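Local coordinates for tannase (Lactobacillus plantarum, PDB 3WA7), which hydrolyses the galloyl ester bonds of tannins, releasing gallic acid, probably as a serine esterase of the alpha/beta-hydrolase fold, at residues Asn73-Tyr78 against Ala164-Ser169; Ala111-Gly115 against Ala131-Met136; Ala202-Ile206 against His451-Asp456. One frame throughout, in Å; residues are numbered along the deposited sequence.

Interaction 1: Asn73-Tyr78 against Ala164-Ser169; sequences NTVGGY and AGGATS. With SO4 (sulfate ion), chain C.
The ring of Tyr78 carries the methyl of Ala164 over the centre of one face, with Ala164 CB 3.7 Å from the centroid and 12° off the normal, a CH-pi contact; Phe132 of helix 131-145 meets the same ring edge-to-face. Tyr78 OH lies 3.4 Å from Ala167 CB, while its hydrogen bond goes to Ile206 O. The second flat group, the amide of Asn73, is held at both ends. In its own plane, ND2 gives a nearly straight hydrogen bond of 3.0 Å to Gly165 O (178°). Asn73 OD1 accepts from Val75 N at 2.9 Å through an in-plane lone pair, closing an Asx turn; with CG set between the backbone N and the carbonyl carbon (chi1 73°), the amide reaches both partners. Gly165 O also takes the helical bond from Ser169 N, on the opposite face of its plane. Val75 CG1 packs 4.0 Å from Ala164 CB. At Gly165 a side chain would collide with Asn73 OD1 and Val75 O, as suits the last glycine of what is probably the GxSxG nucleophile elbow. Gly77 N donates to sulfate O4 at 2.7 Å, and the ion also bonds Ser163 OG. A backbone N-H directed at an anion beside the presumed nucleophile is consistent with a part in an oxyanion hole, on a loop that Asn73 shapes through OD1 and joins to the helix through ND2.

Interaction 2: Ala111-Gly115 against Ala131-Met136; sequences AGIRG and AFIVDM
Where the loop leaving strand 107-111 of the central sheet meets the first turns of helix 131-145, Arg114 and Asp135 form a buried salt bridge. The guanidinium grips the carboxylate side-on: Arg114 NE reaches Asp135 OD2 at 2.7 Å, and Arg114 NH2 reaches Asp135 OD1 at 2.9 Å. NE keeps OD2 in the guanidinium plane and meets it on the syn side, somewhat tilted from the carboxylate plane, whereas NH2 comes to OD1 from above the carboxylate, in keeping with the 40° between the two planes. Arg114 N adds a third bond, 2.9 Å to the anti lone pair of Asp135 OD2. The bend at chi3 (-69°) folds the arginine back so that NE and its own backbone N share that oxygen. Ala131 CB covers one guanidinium face, 3.8 Å from Arg114 CZ, and Val134 CG1 sits at the edge. Alongside, Ile113 places CG2 3.4 Å from Phe132 O and CD1 3.7 Å from Asp135 CB, near the selenium of Met136, a selenomethionine introduced by labelling. A leucine in place of Arg114 would probably leave the buried Asp135 charge without its cationic mate and the Ala131 methyl without its flat cover. Gln43 also donates to Asp135 OD1. With three bonds from one residue and this fourth, the carboxylate is fixed in rotation, and the paired charges are likely to keep it ionised despite burial.

Interaction 3: Ala202-Ile206 against His451-Asp456; sequences AYCPI and HSGDYD. With SO4 (sulfate ion), chain C.
Tyr203 OH donates a short hydrogen bond of 2.6 Å to Asp456 OD1, using the syn lone pair of the carboxylate, which approaches the ring at its edge from the opposite direction. The other oxygen, OD2, forms a salt bridge with Arg412, so Asp456 joins the end of strand 199-203 to its neighbour in the sheet. The same ring takes part in one aromatic pair: Tyr203 turns its edge to the face of Tyr455, with centroids 5.4 Å apart and planes at 76°. Packing against the loop completes its surroundings. Over one face of the Tyr203 ring lie Asp454 N, above the centre, and Gly453 C, toward the rim. Gly453 CA approaches Tyr203 CG to 3.6 Å, and a side chain at this glycine would run into Tyr203 CB. Asp454 OD1 stands 3.4 Å from Tyr203 CE1, though its carboxylate is held by Thr97 and Asn160. At the other end of the contact the loop brings in the probable catalytic histidine of an alpha/beta hydrolase: His451 has Asp419 at ND1 and Ser163 OG at NE2, the arrangement of a Ser-His-Asp triad. Sulfur and apolar packing flank this ring. Cys204 SG approaches it obliquely, 3.9 Å from the centroid, and Ile206 CD1 comes within 4.1 Å of His451 CE1. The torsion of His451, CG anti to the backbone N (chi1 -174°), swings the imidazole toward both side chains. Contact with the bound ion is polar but weak: His451 NE2 bonds sulfate O2 at 2.7 Å, with a bent N-H geometry of 126°.

How the interactions relate
From the N terminus, segment 73-78 follows strand 69-72, and its partner comes only after the chain has passed through 111-115 and 131-136. Interaction 2 closes a short inner loop first; helix 164-174 then closes the longer one of interaction 1, which encloses it. Interaction 3 opens only afterwards, at 202-206, and closes across 244 residues just before the C-terminal helix 457-468. Interactions 1 and 2 touch through Thr168 and Phe132, packing helices 131-145 and 164-174 together. Interaction 1 also meets 202-206, and its sulfate is shared with interaction 3. Interactions 2 and 3 do not touch; their nearest atoms are about 7 Å apart.

Interaction 1: Asn73-Tyr78 against Ala164-Ser169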
loop_
_atom_site.group_PDB
_atom_site.type_symbol
_atom_site.label_atom_id
_atom_site.label_comp_id
_atom_site.label_asym_id
_atom_site.label_seq_id
_atom_site.Cartn_x
_atom_site.Cartn_y
_atom_site.Cartn_z
ATOM N N ASN A 73 8.170 -1.150 -4.120
ATOM C CA ASN A 73 7.578 -2.018 -5.126
ATOM C C ASN A 73 6.741 -1.156 -6.061
ATOM O O ASN A 73 6.308 -0.061 -5.698
ATOM C CB ASN A 73 6.734 -3.127 -4.483
ATOM C CG ASN A 73 5.423 -2.621 -3.918
ATOM O OD1 ASN A 73 4.521 -2.236 -4.660
ATOM N ND2 ASN A 73 5.311 -2.621 -2.594
ATOM N N THR A 74 6.518 -1.646 -7.273
ATOM C CA THR A 74 5.760 -0.890 -8.257
ATOM C C THR A 74 4.361 -1.451 -8.474
ATOM O O THR A 74 3.741 -1.214 -9.511
ATOM C CB THR A 74 6.500 -0.882 -9.597
ATOM O OG1 THR A 74 6.702 -2.233 -10.034
ATOM C CG2 THR A 74 7.850 -0.202 -9.448
ATOM N N VAL A 75 3.858 -2.180 -7.487
ATOM C CA VAL A 75 2.534 -2.769 -7.598
ATOM C C VAL A 75 1.416 -1.745 -7.490
ATOM O O VAL A 75 1.409 -0.892 -6.598
ATOM C CB VAL A 75 2.306 -3.859 -6.525
ATOM C CG1 VAL A 75 0.866 -4.368 -6.585
ATOM C CG2 VAL A 75 3.272 -5.010 -6.745
ATOM N N GLY A 76 0.484 -1.842 -8.429
ATOM C CA GLY A 76 -0.679 -0.977 -8.459
ATOM C C GLY A 76 -1.825 -1.829 -8.974
ATOM O O GLY A 76 -1.607 -2.691 -9.824
ATOM N N GLY A 77 -3.032 -1.607 -8.459
ATOM C CA GLY A 77 -4.190 -2.372 -8.901
ATOM C C GLY A 77 -4.062 -3.873 -8.732
ATOM O O GLY A 77 -4.801 -4.636 -9.361
ATOM N N TYR A 78 -3.142 -4.288 -7.864
ATOM C CA TYR A 78 -2.854 -5.698 -7.611
ATOM C C TYR A 78 -2.368 -6.394 -8.878
ATOM O O TYR A 78 -2.492 -7.610 -9.041
ATOM C CB TYR A 78 -4.068 -6.414 -7.008
ATOM C CG TYR A 78 -4.189 -6.158 -5.521
ATOM C CD1 TYR A 78 -5.133 -5.267 -5.017
ATOM C CD2 TYR A 78 -3.314 -6.769 -4.621
ATOM C CE1 TYR A 78 -5.201 -4.986 -3.650
ATOM C CE2 TYR A 78 -3.371 -6.495 -3.256
ATOM C CZ TYR A 78 -4.317 -5.603 -2.775
ATOM O OH TYR A 78 -4.372 -5.331 -1.423
ATOM N N ALA A 164 -2.220 -0.539 -3.914
ATOM C CA ALA A 164 -2.123 -1.978 -3.690
ATOM C C ALA A 164 -0.692 -2.276 -3.240
ATOM O O ALA A 164 -0.444 -3.223 -2.494
ATOM C CB ALA A 164 -2.444 -2.740 -4.975
ATOM N N GLY A 165 0.246 -1.454 -3.710
ATOM C CA GLY A 165 1.644 -1.619 -3.342
ATOM C C GLY A 165 1.855 -1.192 -1.903
ATOM O O GLY A 165 2.801 -1.623 -1.242
ATOM N N GLY A 166 0.976 -0.319 -1.421
ATOM C CA GLY A 166 1.067 0.128 -0.042
ATOM C C GLY A 166 0.570 -0.996 0.856
ATOM O O GLY A 166 1.067 -1.193 1.968
ATOM N N ALA A 167 -0.419 -1.739 0.368
ATOM C CA ALA A 167 -0.961 -2.862 1.123
ATOM C C ALA A 167 0.113 -3.945 1.189
ATOM O O ALA A 167 0.244 -4.648 2.194
ATOM C CB ALA A 167 -2.219 -3.407 0.439
ATOM N N THR A 168 0.882 -4.072 0.109
ATOM C CA THR A 168 1.950 -5.067 0.043
ATOM C C THR A 168 3.012 -4.754 1.090
ATOM O O THR A 168 3.467 -5.641 1.811
ATOM C CB THR A 168 2.591 -5.088 -1.360
ATOM O OG1 THR A 168 1.590 -5.433 -2.328
ATOM C CG2 THR A 168 3.734 -6.107 -1.423
ATOM N N SER A 169 3.395 -3.484 1.172
ATOM C CA SER A 169 4.384 -3.040 2.144
ATOM C C SER A 169 3.864 -3.277 3.561
ATOM O O SER A 169 4.570 -3.822 4.412
ATOM C CB SER A 169 4.681 -1.550 1.942
ATOM O OG SER A 169 5.576 -1.068 2.928
HETATM S S SO4 C . -3.866 1.738 -8.588
HETATM O O1 SO4 C . -2.638 1.978 -9.369
HETATM O O2 SO4 C . -4.377 3.013 -8.064
HETATM O O3 SO4 C . -4.882 1.144 -9.468
HETATM O O4 SO4 C . -3.567 0.826 -7.471
#

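Interaction 2: Ala111-Gly115 against Ala131-Met136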
loop_
_atom_site.group_PDB
_atom_site.type_symbol
_atom_site.label_atom_id
_atom_site.label_comp_id
_atom_site.label_asym_id
_atom_site.label_seq_id
_atom_site.Cartn_x
_atom_site.Cartn_y
_atom_site.Cartn_z
ATOM N N ALA A 111 12.428 -5.233 -6.040
ATOM C CA ALA A 111 12.032 -6.538 -6.550
ATOM C C ALA A 111 10.792 -6.519 -7.436
ATOM O O ALA A 111 9.860 -5.747 -7.207
ATOM C CB ALA A 111 11.819 -7.499 -5.383
ATOM N N GLY A 112 10.804 -7.369 -8.461
ATOM C CA GLY A 112 9.664 -7.491 -9.352
ATOM C C GLY A 112 8.683 -8.386 -8.617
ATOM O O GLY A 112 9.093 -9.359 -7.981
ATOM N N ILE A 113 7.396 -8.068 -8.706
ATOM C CA ILE A 113 6.360 -8.812 -7.998
ATOM C C ILE A 113 5.234 -9.287 -8.916
ATOM O O ILE A 113 4.705 -8.510 -9.705
ATOM C CB ILE A 113 5.734 -7.914 -6.893
ATOM C CG1 ILE A 113 6.831 -7.404 -5.954
ATOM C CG2 ILE A 113 4.662 -8.675 -6.132
ATOM C CD1 ILE A 113 7.532 -8.500 -5.166
ATOM N N ARG A 114 4.870 -10.562 -8.808
ATOM C CA ARG A 114 3.785 -11.110 -9.619
ATOM C C ARG A 114 2.463 -10.422 -9.296
ATOM O O ARG A 114 2.232 -9.998 -8.161
ATOM C CB ARG A 114 3.627 -12.608 -9.364
ATOM C CG ARG A 114 4.662 -13.489 -10.031
ATOM C CD ARG A 114 4.441 -14.926 -9.601
ATOM N NE ARG A 114 4.781 -15.112 -8.194
ATOM C CZ ARG A 114 4.442 -16.177 -7.474
ATOM N NH1 ARG A 114 3.735 -17.159 -8.019
ATOM N NH2 ARG A 114 4.845 -16.278 -6.214
ATOM N N GLY A 115 1.594 -10.338 -10.301
ATOM C CA GLY A 115 0.293 -9.712 -10.139
ATOM C C GLY A 115 -0.809 -10.593 -10.696
ATOM O O GLY A 115 -0.531 -11.626 -11.309
ATOM N N ALA A 131 0.195 -14.580 -4.243
ATOM C CA ALA A 131 1.439 -14.430 -4.998
ATOM C C ALA A 131 2.209 -13.143 -4.719
ATOM O O ALA A 131 3.425 -13.178 -4.530
ATOM C CB ALA A 131 1.157 -14.543 -6.497
ATOM N N PHE A 132 1.510 -12.013 -4.685
ATOM C CA PHE A 132 2.180 -10.736 -4.458
ATOM C C PHE A 132 2.988 -10.670 -3.164
ATOM O O PHE A 132 4.132 -10.197 -3.166
ATOM C CB PHE A 132 1.165 -9.577 -4.531
ATOM C CG PHE A 132 0.283 -9.440 -3.318
ATOM C CD1 PHE A 132 0.534 -8.453 -2.368
ATOM C CD2 PHE A 132 -0.817 -10.275 -3.139
ATOM C CE1 PHE A 132 -0.295 -8.294 -1.257
ATOM C CE2 PHE A 132 -1.656 -10.129 -2.032
ATOM C CZ PHE A 132 -1.396 -9.136 -1.089
ATOM N N ILE A 133 2.412 -11.154 -2.068
ATOM C CA ILE A 133 3.104 -11.119 -0.787
ATOM C C ILE A 133 4.132 -12.243 -0.668
ATOM O O ILE A 133 5.135 -12.099 0.026
ATOM C CB ILE A 133 2.096 -11.157 0.393
ATOM C CG1 ILE A 133 2.839 -11.023 1.724
ATOM C CG2 ILE A 133 1.274 -12.432 0.347
ATOM C CD1 ILE A 133 3.562 -9.698 1.901
ATOM N N VAL A 134 3.895 -13.360 -1.353
ATOM C CA VAL A 134 4.861 -14.452 -1.331
ATOM C C VAL A 134 6.135 -13.943 -2.010
ATOM O O VAL A 134 7.245 -14.185 -1.527
ATOM C CB VAL A 134 4.326 -15.700 -2.077
ATOM C CG1 VAL A 134 5.456 -16.700 -2.319
ATOM C CG2 VAL A 134 3.237 -16.363 -1.247
ATOM N N ASP A 135 5.975 -13.220 -3.117
ATOM C CA ASP A 135 7.135 -12.681 -3.830
ATOM C C ASP A 135 7.861 -11.620 -3.010
ATOM O O ASP A 135 9.087 -11.581 -2.993
ATOM C CB ASP A 135 6.730 -12.083 -5.180
ATOM C CG ASP A 135 6.518 -13.140 -6.249
ATOM O OD1 ASP A 135 6.903 -14.309 -6.028
ATOM O OD2 ASP A 135 5.976 -12.796 -7.319
HETATM N N MSE A 136 7.108 -10.755 -2.337
HETATM C CA MSE A 136 7.732 -9.720 -1.518
HETATM C C MSE A 136 8.559 -10.389 -0.419
HETATM O O MSE A 136 9.680 -9.970 -0.126
HETATM C CB MSE A 136 6.665 -8.815 -0.894
HETATM C CG MSE A 136 7.224 -7.569 -0.218
HETATM SE SE MSE A 136 8.052 -6.337 -1.470
HETATM C CE MSE A 136 9.915 -6.697 -1.080
#

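Interaction 3: Ala202-Ile206 against His451-Asp456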
loop_
_atom_site.group_PDB
_atom_site.type_symbol
_atom_site.label_atom_id
_atom_site.label_comp_id
_atom_site.label_asym_id
_atom_site.label_seq_id
_atom_site.Cartn_x
_atom_site.Cartn_y
_atom_site.Cartn_z
ATOM N N ALA A 202 3.901 3.151 3.796
ATOM C CA ALA A 202 2.801 2.812 2.909
ATOM C C ALA A 202 1.936 4.005 2.554
ATOM O O ALA A 202 1.455 4.723 3.435
ATOM C CB ALA A 202 1.942 1.723 3.541
ATOM N N TYR A 203 1.749 4.215 1.257
ATOM C CA TYR A 203 0.905 5.294 0.770
ATOM C C TYR A 203 -0.420 4.684 0.333
ATOM O O TYR A 203 -0.447 3.664 -0.361
ATOM C CB TYR A 203 1.570 6.020 -0.401
ATOM C CG TYR A 203 2.809 6.777 0.010
ATOM C CD1 TYR A 203 4.048 6.142 0.074
ATOM C CD2 TYR A 203 2.736 8.121 0.379
ATOM C CE1 TYR A 203 5.186 6.824 0.494
ATOM C CE2 TYR A 203 3.865 8.810 0.802
ATOM C CZ TYR A 203 5.088 8.156 0.856
ATOM O OH TYR A 203 6.208 8.842 1.261
ATOM N N CYS A 204 -1.511 5.313 0.765
ATOM C CA CYS A 204 -2.875 4.873 0.472
ATOM C C CYS A 204 -3.006 3.359 0.324
ATOM O O CYS A 204 -3.472 2.862 -0.699
ATOM C CB CYS A 204 -3.418 5.581 -0.780
ATOM S SG CYS A 204 -2.463 5.393 -2.317
ATOM N N PRO A 205 -2.608 2.604 1.360
ATOM C CA PRO A 205 -2.704 1.145 1.285
ATOM C C PRO A 205 -4.136 0.657 1.098
ATOM O O PRO A 205 -4.994 0.857 1.958
ATOM C CB PRO A 205 -2.096 0.686 2.610
ATOM C CG PRO A 205 -2.429 1.824 3.544
ATOM C CD PRO A 205 -2.126 3.036 2.684
ATOM N N ILE A 206 -4.388 0.029 -0.043
ATOM C CA ILE A 206 -5.711 -0.497 -0.341
ATOM C C ILE A 206 -5.730 -1.902 0.247
ATOM O O ILE A 206 -5.409 -2.878 -0.431
ATOM C CB ILE A 206 -5.951 -0.543 -1.862
ATOM C CG1 ILE A 206 -5.771 0.858 -2.454
ATOM C CG2 ILE A 206 -7.353 -1.062 -2.158
ATOM C CD1 ILE A 206 -6.792 1.881 -1.964
ATOM N N HIS A 451 -5.001 10.190 -5.103
ATOM C CA HIS A 451 -4.547 8.817 -4.974
ATOM C C HIS A 451 -3.145 8.778 -5.577
ATOM O O HIS A 451 -2.987 8.811 -6.799
ATOM C CB HIS A 451 -5.494 7.896 -5.746
ATOM C CG HIS A 451 -5.206 6.441 -5.566
ATOM N ND1 HIS A 451 -5.247 5.819 -4.337
ATOM C CD2 HIS A 451 -4.886 5.480 -6.465
ATOM C CE1 HIS A 451 -4.966 4.537 -4.486
ATOM N NE2 HIS A 451 -4.743 4.305 -5.766
ATOM N N SER A 452 -2.132 8.721 -4.718
ATOM C CA SER A 452 -0.746 8.716 -5.173
ATOM C C SER A 452 0.195 8.437 -4.010
ATOM O O SER A 452 -0.251 8.198 -2.893
ATOM C CB SER A 452 -0.404 10.078 -5.769
ATOM O OG SER A 452 -0.568 11.089 -4.786
ATOM N N GLY A 453 1.498 8.475 -4.278
ATOM C CA GLY A 453 2.476 8.239 -3.230
ATOM C C GLY A 453 3.810 8.904 -3.522
ATOM O O GLY A 453 3.963 9.570 -4.546
ATOM N N ASP A 454 4.767 8.735 -2.611
ATOM C CA ASP A 454 6.115 9.288 -2.765
ATOM C C ASP A 454 6.153 10.787 -3.074
ATOM O O ASP A 454 7.059 11.257 -3.763
ATOM C CB ASP A 454 6.857 8.528 -3.873
ATOM C CG ASP A 454 7.141 7.076 -3.508
ATOM O OD1 ASP A 454 6.434 6.522 -2.644
ATOM O OD2 ASP A 454 8.067 6.482 -4.102
ATOM N N TYR A 455 5.188 11.538 -2.554
ATOM C CA TYR A 455 5.122 12.979 -2.803
ATOM C C TYR A 455 5.707 13.824 -1.673
ATOM O O TYR A 455 5.713 15.054 -1.751
ATOM C CB TYR A 455 3.662 13.383 -3.039
ATOM C CG TYR A 455 2.712 12.778 -2.030
ATOM C CD1 TYR A 455 2.708 13.206 -0.705
ATOM C CD2 TYR A 455 1.857 11.734 -2.387
ATOM C CE1 TYR A 455 1.884 12.612 0.244
ATOM C CE2 TYR A 455 1.026 11.132 -1.445
ATOM C CZ TYR A 455 1.047 11.576 -0.131
ATOM O OH TYR A 455 0.248 10.969 0.812
ATOM N N ASP A 456 6.209 13.161 -0.637
ATOM C CA ASP A 456 6.769 13.836 0.532
ATOM C C ASP A 456 8.097 13.210 0.948
ATOM O O ASP A 456 8.315 12.952 2.131
ATOM C CB ASP A 456 5.784 13.705 1.691
ATOM C CG ASP A 456 5.430 12.256 1.975
ATOM O OD1 ASP A 456 5.902 11.384 1.215
ATOM O OD2 ASP A 456 4.686 11.983 2.940
HETATM S S SO4 C . -3.866 1.738 -8.588
HETATM O O1 SO4 C . -2.638 1.978 -9.369
HETATM O O2 SO4 C . -4.377 3.013 -8.064
HETATM O O3 SO4 C . -4.882 1.144 -9.468
HETATM O O4 SO4 C . -3.567 0.826 -7.471
#